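Local coordinates for protein leucyl-trna synthetase (Plasmodium falciparum, PDB 5FOC) that probably charges tRNA(Leu) with leucine using ATP and, through the editing domain that this chain represents, releases wrongly attached amino acids, at residues A[324-327]-A[328-331]; A[264-267]-A[268-272]. The protein carries 2 engineered substitutions. All blocks are in the same frame, centred on the assembly; numbering follows the deposited sequence. Where two conformers were deposited one is given.

Contact 1: A[324-327]-A[328-331]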
ATOM      1  N   LYS A 324     -17.513  -8.008  14.022  1.00 28.53           N
ATOM      2  CA  LYS A 324     -17.554  -6.885  14.933  1.00 35.88           C
ATOM      3  C   LYS A 324     -16.395  -5.910  14.712  1.00 30.02           C
ATOM      4  O   LYS A 324     -16.441  -4.786  15.209  1.00 30.05           O
ATOM      5  CB  LYS A 324     -17.668  -7.363  16.392  1.00 40.07           C
ATOM      6  CG  LYS A 324     -16.352  -7.735  17.028  1.00 48.58           C
ATOM      7  CD  LYS A 324     -16.481  -8.613  18.277  1.00 60.94           C
ATOM      8  CE  LYS A 324     -15.142  -9.287  18.587  1.00 67.90           C
ATOM      9  NZ  LYS A 324     -15.261 -10.683  19.129  1.00 70.11           N
ATOM     10  N   LEU A 325     -15.352  -6.321  13.967  1.00 27.76           N
ATOM     11  CA  LEU A 325     -14.187  -5.445  13.758  0.60 24.68           C
ATOM     12  C   LEU A 325     -14.488  -4.136  13.124  1.00 26.14           C
ATOM     13  O   LEU A 325     -13.914  -3.127  13.513  1.00 29.51           O
ATOM     14  CB  LEU A 325     -13.071  -6.115  12.917  0.60 23.83           C
ATOM     15  CG  LEU A 325     -11.923  -6.602  13.738  0.60 24.77           C
ATOM     16  CD1 LEU A 325     -12.432  -7.281  14.964  0.60 30.08           C
ATOM     17  CD2 LEU A 325     -11.113  -7.564  12.890  0.60 21.88           C
ATOM     18  N   GLN A 326     -15.397  -4.125  12.147  1.00 28.40           N
ATOM     19  CA  GLN A 326     -15.697  -2.874  11.451  1.00 28.82           C
ATOM     20  C   GLN A 326     -16.114  -1.787  12.443  1.00 29.92           C
ATOM     21  O   GLN A 326     -15.575  -0.673  12.372  1.00 34.29           O
ATOM     22  CB  GLN A 326     -16.752  -3.064  10.343  1.00 35.38           C
ATOM     23  CG  GLN A 326     -16.877  -1.866   9.384  1.00 40.62           C
ATOM     24  CD  GLN A 326     -15.529  -1.346   8.834  1.00 40.51           C
ATOM     25  OE1 GLN A 326     -14.593  -2.129   8.551  1.00 49.35           O
ATOM     26  NE2 GLN A 326     -15.414  -0.030   8.710  1.00 52.40           N
ATOM     27  N   LYS A 327     -17.015  -2.133  13.378  1.00 30.55           N
ATOM     28  CA  LYS A 327     -17.456  -1.202  14.449  1.00 31.35           C
ATOM     29  C   LYS A 327     -16.314  -0.833  15.412  1.00 32.30           C
ATOM     30  O   LYS A 327     -16.130   0.332  15.766  1.00 33.78           O
ATOM     31  CB  LYS A 327     -18.613  -1.798  15.264  1.00 33.40           C
ATOM     32  CG  LYS A 327     -19.346  -0.767  16.121  1.00 41.90           C
ATOM     33  CD  LYS A 327     -19.513  -1.234  17.567  1.00 52.83           C
ATOM     34  CE  LYS A 327     -20.101  -0.147  18.462  1.00 56.49           C
ATOM     35  NZ  LYS A 327     -19.691  -0.343  19.881  1.00 58.94           N
ATOM     36  N   ILE A 328     -15.541  -1.838  15.816  1.00 29.56           N
ATOM     37  CA  ILE A 328     -14.389  -1.595  16.700  1.00 31.66           C
ATOM     38  C   ILE A 328     -13.397  -0.614  16.039  1.00 31.59           C
ATOM     39  O   ILE A 328     -12.826   0.271  16.704  1.00 30.87           O
ATOM     40  CB  ILE A 328     -13.682  -2.927  17.075  1.00 31.91           C
ATOM     41  CG1 ILE A 328     -14.592  -3.791  17.967  1.00 34.53           C
ATOM     42  CG2 ILE A 328     -12.337  -2.682  17.760  1.00 35.26           C
ATOM     43  CD1 ILE A 328     -14.103  -5.218  18.144  1.00 35.08           C
ATOM     44  N   LYS A 329     -13.167  -0.814  14.744  1.00 28.15           N
ATOM     45  CA  LYS A 329     -12.299   0.047  13.922  1.00 29.42           C
ATOM     46  C   LYS A 329     -12.832   1.496  13.870  1.00 31.04           C
ATOM     47  O   LYS A 329     -12.062   2.457  14.019  1.00 36.62           O
ATOM     48  CB  LYS A 329     -12.199  -0.544  12.508  1.00 33.86           C
ATOM     49  CG  LYS A 329     -11.329   0.227  11.522  1.00 40.07           C
ATOM     50  CD  LYS A 329     -11.257  -0.498  10.175  1.00 40.68           C
ATOM     51  CE  LYS A 329     -10.506   0.334   9.150  1.00 44.67           C
ATOM     52  NZ  LYS A 329     -10.596  -0.247   7.784  1.00 44.61           N
ATOM     53  N   GLU A 330     -14.131   1.642  13.662  1.00 33.40           N
ATOM     54  CA  GLU A 330     -14.742   2.959  13.609  1.00 32.17           C
ATOM     55  C   GLU A 330     -14.689   3.700  14.966  1.00 34.91           C
ATOM     56  O   GLU A 330     -14.299   4.874  15.013  1.00 35.54           O
ATOM     57  CB  GLU A 330     -16.184   2.855  13.036  1.00 32.59           C
ATOM     58  CG  GLU A 330     -16.182   2.512  11.536  1.00 42.11           C
ATOM     59  CD  GLU A 330     -17.495   1.953  10.979  1.00 46.86           C
ATOM     60  OE1 GLU A 330     -18.440   1.669  11.750  1.00 55.66           O
ATOM     61  OE2 GLU A 330     -17.584   1.782   9.739  1.00 53.09           O
ATOM     62  N   VAL A 331     -15.027   2.998  16.051  1.00 28.46           N
ATOM     63  CA  VAL A 331     -14.961   3.523  17.421  1.00 32.40           C
ATOM     64  C   VAL A 331     -13.542   3.925  17.840  1.00 26.17           C
ATOM     65  O   VAL A 331     -13.335   4.997  18.425  1.00 30.93           O
ATOM     66  CB  VAL A 331     -15.544   2.499  18.431  1.00 34.31           C
ATOM     67  CG1 VAL A 331     -15.299   2.900  19.883  1.00 35.20           C
ATOM     68  CG2 VAL A 331     -17.044   2.335  18.204  1.00 35.82           C
TER
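Gln326 and Glu330, one turn apart on an outward-facing side of helix 325-339, are joined by a hydrogen bond from NE2 of Gln326 to OE2 of Glu330, 3.0 Å long and almost straight at 170°. The carboxylate oxygen lies practically in the amide plane, whereas the amide approaches from above the carboxylate plane; the two flat groups stand 81° apart. Gln326 gets there by a bend at its second torsion (chi2 49°), which curls the chain along the helix. Long polar side chains suit this exposed face, since each can reach a neighbour and still meet solvent.

Backbone bonds between residues four apart run through 324-331. The N of Ile328 binds the O of Lys324 at 3.1 Å, and the N of Val331 binds the O of Lys327 at 2.9 Å.

The apolar contacts lie elsewhere on the helix. CD1 of Ile328 rests 3.6 Å from CG of Lys324, the two chains running alongside each other. The Lys324 methylene groups thus serve as hydrocarbon, while NZ forms a salt bridge with Asp322 and a hydrogen bond with the O of Lys316. On the exposed side, CE of Lys327 passes CG2 of Val331 at 3.9 Å.

A buried apolar side and an exposed polar one make this an amphipathic helix of the editing domain: Ile328 packs on Thr263 of helix 263-274 and on Val317 in a loop.

Contact 2: A[264-267]-A[268-272]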
ATOM      1  N   ASP A 264      -7.662  -3.844  13.508  1.00 20.61           N
ATOM      2  CA  ASP A 264      -7.795  -4.743  12.375  1.00 21.00           C
ATOM      3  C   ASP A 264      -6.403  -5.215  11.935  1.00 20.16           C
ATOM      4  O   ASP A 264      -6.214  -6.419  11.688  1.00 23.69           O
ATOM      5  CB  ASP A 264      -8.584  -4.189  11.180  1.00 26.38           C
ATOM      6  CG  ASP A 264      -8.161  -2.843  10.742  1.00 27.09           C
ATOM      7  OD1 ASP A 264      -7.619  -2.040  11.538  1.00 34.63           O
ATOM      8  OD2 ASP A 264      -8.418  -2.554   9.561  1.00 36.92           O
ATOM      9  N   ASP A 265      -5.444  -4.288  11.933  1.00 21.03           N
ATOM     10  CA  ASP A 265      -4.044  -4.621  11.539  1.00 19.91           C
ATOM     11  C   ASP A 265      -3.493  -5.604  12.526  1.00 20.40           C
ATOM     12  O   ASP A 265      -2.916  -6.627  12.138  1.00 23.04           O
ATOM     13  CB  ASP A 265      -3.173  -3.361  11.530  1.00 21.77           C
ATOM     14  CG  ASP A 265      -3.568  -2.373  10.418  1.00 20.44           C
ATOM     15  OD1 ASP A 265      -4.523  -2.712   9.636  1.00 25.02           O
ATOM     16  OD2 ASP A 265      -2.982  -1.281  10.317  1.00 21.18           O
ATOM     17  N   TYR A 266      -3.676  -5.317  13.807  1.00 20.65           N
ATOM     18  CA  TYR A 266      -3.256  -6.232  14.863  1.00 20.48           C
ATOM     19  C   TYR A 266      -3.838  -7.627  14.661  1.00 19.81           C
ATOM     20  O   TYR A 266      -3.135  -8.662  14.775  1.00 23.84           O
ATOM     21  CB  TYR A 266      -3.660  -5.707  16.242  1.00 21.97           C
ATOM     22  CG  TYR A 266      -3.087  -6.551  17.331  1.00 21.86           C
ATOM     23  CD1 TYR A 266      -1.811  -6.291  17.805  1.00 21.30           C
ATOM     24  CD2 TYR A 266      -3.762  -7.657  17.834  1.00 26.67           C
ATOM     25  CE1 TYR A 266      -1.221  -7.120  18.777  1.00 26.86           C
ATOM     26  CE2 TYR A 266      -3.181  -8.489  18.799  1.00 30.60           C
ATOM     27  CZ  TYR A 266      -1.909  -8.210  19.274  1.00 27.92           C
ATOM     28  OH  TYR A 266      -1.315  -9.005  20.229  1.00 31.61           O
ATOM     29  N   ALA A 267      -5.157  -7.663  14.420  1.00 23.21           N
ATOM     30  CA  ALA A 267      -5.883  -8.914  14.249  1.00 21.26           C
ATOM     31  C   ALA A 267      -5.323  -9.757  13.116  1.00 21.41           C
ATOM     32  O   ALA A 267      -5.159 -10.974  13.261  1.00 24.32           O
ATOM     33  CB  ALA A 267      -7.353  -8.642  13.986  1.00 22.03           C
ATOM     34  N   CYS A 268      -5.043  -9.112  12.001  1.00 21.07           N
ATOM     35  CA  CYS A 268      -4.601  -9.808  10.791  1.00 19.61           C
ATOM     36  C   CYS A 268      -3.173 -10.369  11.003  1.00 20.37           C
ATOM     37  O   CYS A 268      -2.884 -11.541  10.671  1.00 24.55           O
ATOM     38  CB  CYS A 268      -4.642  -8.883   9.594  1.00 23.25           C
ATOM     39  SG  CYS A 268      -4.134  -9.624   8.053  1.00 24.37           S
ATOM     40  N   LEU A 269      -2.317  -9.519  11.555  1.00 20.80           N
ATOM     41  CA  LEU A 269      -0.953  -9.946  11.858  1.00 21.57           C
ATOM     42  C   LEU A 269      -0.958 -11.107  12.863  1.00 22.64           C
ATOM     43  O   LEU A 269      -0.223 -12.100  12.669  1.00 23.80           O
ATOM     44  CB  LEU A 269      -0.095  -8.753  12.310  1.00 20.13           C
ATOM     45  CG  LEU A 269       1.375  -9.076  12.666  1.00 20.08           C
ATOM     46  CD1 LEU A 269       2.120  -9.798  11.524  1.00 23.06           C
ATOM     47  CD2 LEU A 269       2.074  -7.776  13.090  1.00 24.48           C
ATOM     48  N   GLU A 270      -1.787 -11.032  13.891  1.00 24.48           N
ATOM     49  CA  GLU A 270      -1.945 -12.104  14.868  1.00 25.42           C
ATOM     50  C   GLU A 270      -2.429 -13.423  14.238  1.00 21.60           C
ATOM     51  O   GLU A 270      -1.941 -14.467  14.601  1.00 29.43           O
ATOM     52  CB  GLU A 270      -2.854 -11.644  16.013  1.00 30.74           C
ATOM     53  CG  GLU A 270      -3.188 -12.684  17.071  1.00 36.54           C
ATOM     54  CD  GLU A 270      -2.071 -13.005  18.049  1.00 43.46           C
ATOM     55  OE1 GLU A 270      -0.930 -12.508  17.902  1.00 45.25           O
ATOM     56  OE2 GLU A 270      -2.355 -13.788  18.989  1.00 56.41           O
ATOM     57  N   ASP A 271      -3.363 -13.368  13.275  1.00 25.68           N
ATOM     58  CA  ASP A 271      -3.852 -14.578  12.586  1.00 24.70           C
ATOM     59  C   ASP A 271      -2.734 -15.182  11.744  1.00 23.55           C
ATOM     60  O   ASP A 271      -2.539 -16.400  11.711  1.00 27.56           O
ATOM     61  CB  ASP A 271      -5.078 -14.268  11.702  1.00 25.43           C
ATOM     62  CG  ASP A 271      -6.380 -14.245  12.477  1.00 27.71           C
ATOM     63  OD1 ASP A 271      -6.445 -14.623  13.646  1.00 33.02           O
ATOM     64  OD2 ASP A 271      -7.383 -13.761  11.916  1.00 31.50           O
ATOM     65  N   ILE A 272      -1.972 -14.324  11.073  1.00 23.41           N
ATOM     66  CA  ILE A 272      -0.834 -14.799  10.275  1.00 20.98           C
ATOM     67  C   ILE A 272       0.191 -15.502  11.132  1.00 22.43           C
ATOM     68  O   ILE A 272       0.677 -16.602  10.790  1.00 28.46           O
ATOM     69  CB  ILE A 272      -0.219 -13.651   9.449  1.00 21.90           C
ATOM     70  CG1 ILE A 272      -1.230 -13.206   8.378  1.00 22.30           C
ATOM     71  CG2 ILE A 272       1.062 -14.076   8.744  1.00 21.38           C
ATOM     72  CD1 ILE A 272      -0.884 -11.934   7.663  1.00 23.12           C
TER
HETATM   73  O   HOH W   1      -6.811 -12.326  15.027  1.00 28.80           O
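Asp271 folds back over the carbonyl of Ala267, one turn earlier in helix 263-274. Its CB lies 3.6 Å from Ala267 O, and CG is equally close to that oxygen. With chi1 at -83°, CG is swung beside its own backbone N and opposite its carbonyl carbon, which keeps the carboxylate near the preceding turn. From there the two oxygens part company: OD1 accepts a weak hydrogen bond from a water at 2.7 Å, whereas OD2 takes the backbone N-H of Tyr320. Aspartate is short enough to hold its carboxylate here, within reach of that adjacent loop.

The same water donates to Ala267 O at 2.8 Å. That oxygen also receives Asp271 N at 3.0 Å, the donor tilted 25° from the carbonyl plane, so the one acceptor is gripped twice. Alanine is small enough for Tyr312 of helix 307-314 to pack against it.

On the adjoining side of the helix, CE2 of Tyr266 comes within 4.2 Å of CB of Glu270, meeting it obliquely. The Tyr266 ring also meets that of Tyr312. Leu269, purely hydrocarbon, is buried against Tyr138 and Leu241 of two sheet strands.

Buried carboxylates thus tie this editing-domain helix to its surroundings: OD2 of Asp271 satisfies Tyr320 N, OD2 of Asp265 accepts Val258 N just after strand 254-257, and the water gives Ala267 O its second donor.

How the contacts relate
Contact 2 comes first along the chain, on helix 263-274 shortly after strand 254-257 of the large mixed sheet; contact 1 follows at the start of helix 325-339. Their centres are 14 Å apart, on the same side of the chain's centre, and the two helices touch directly. In the conformer given, CD2 of Leu325 packs 4.1 Å from CB of Ala267, and CD of Lys329 passes 3.6 Å from OD2 of Asp264. Helix 263-274 also packs on strands 138-141 and 238-242, and so lies between the sheet and helix 325-339; contact 1 forms part of the more exposed outer layer of the editing domain.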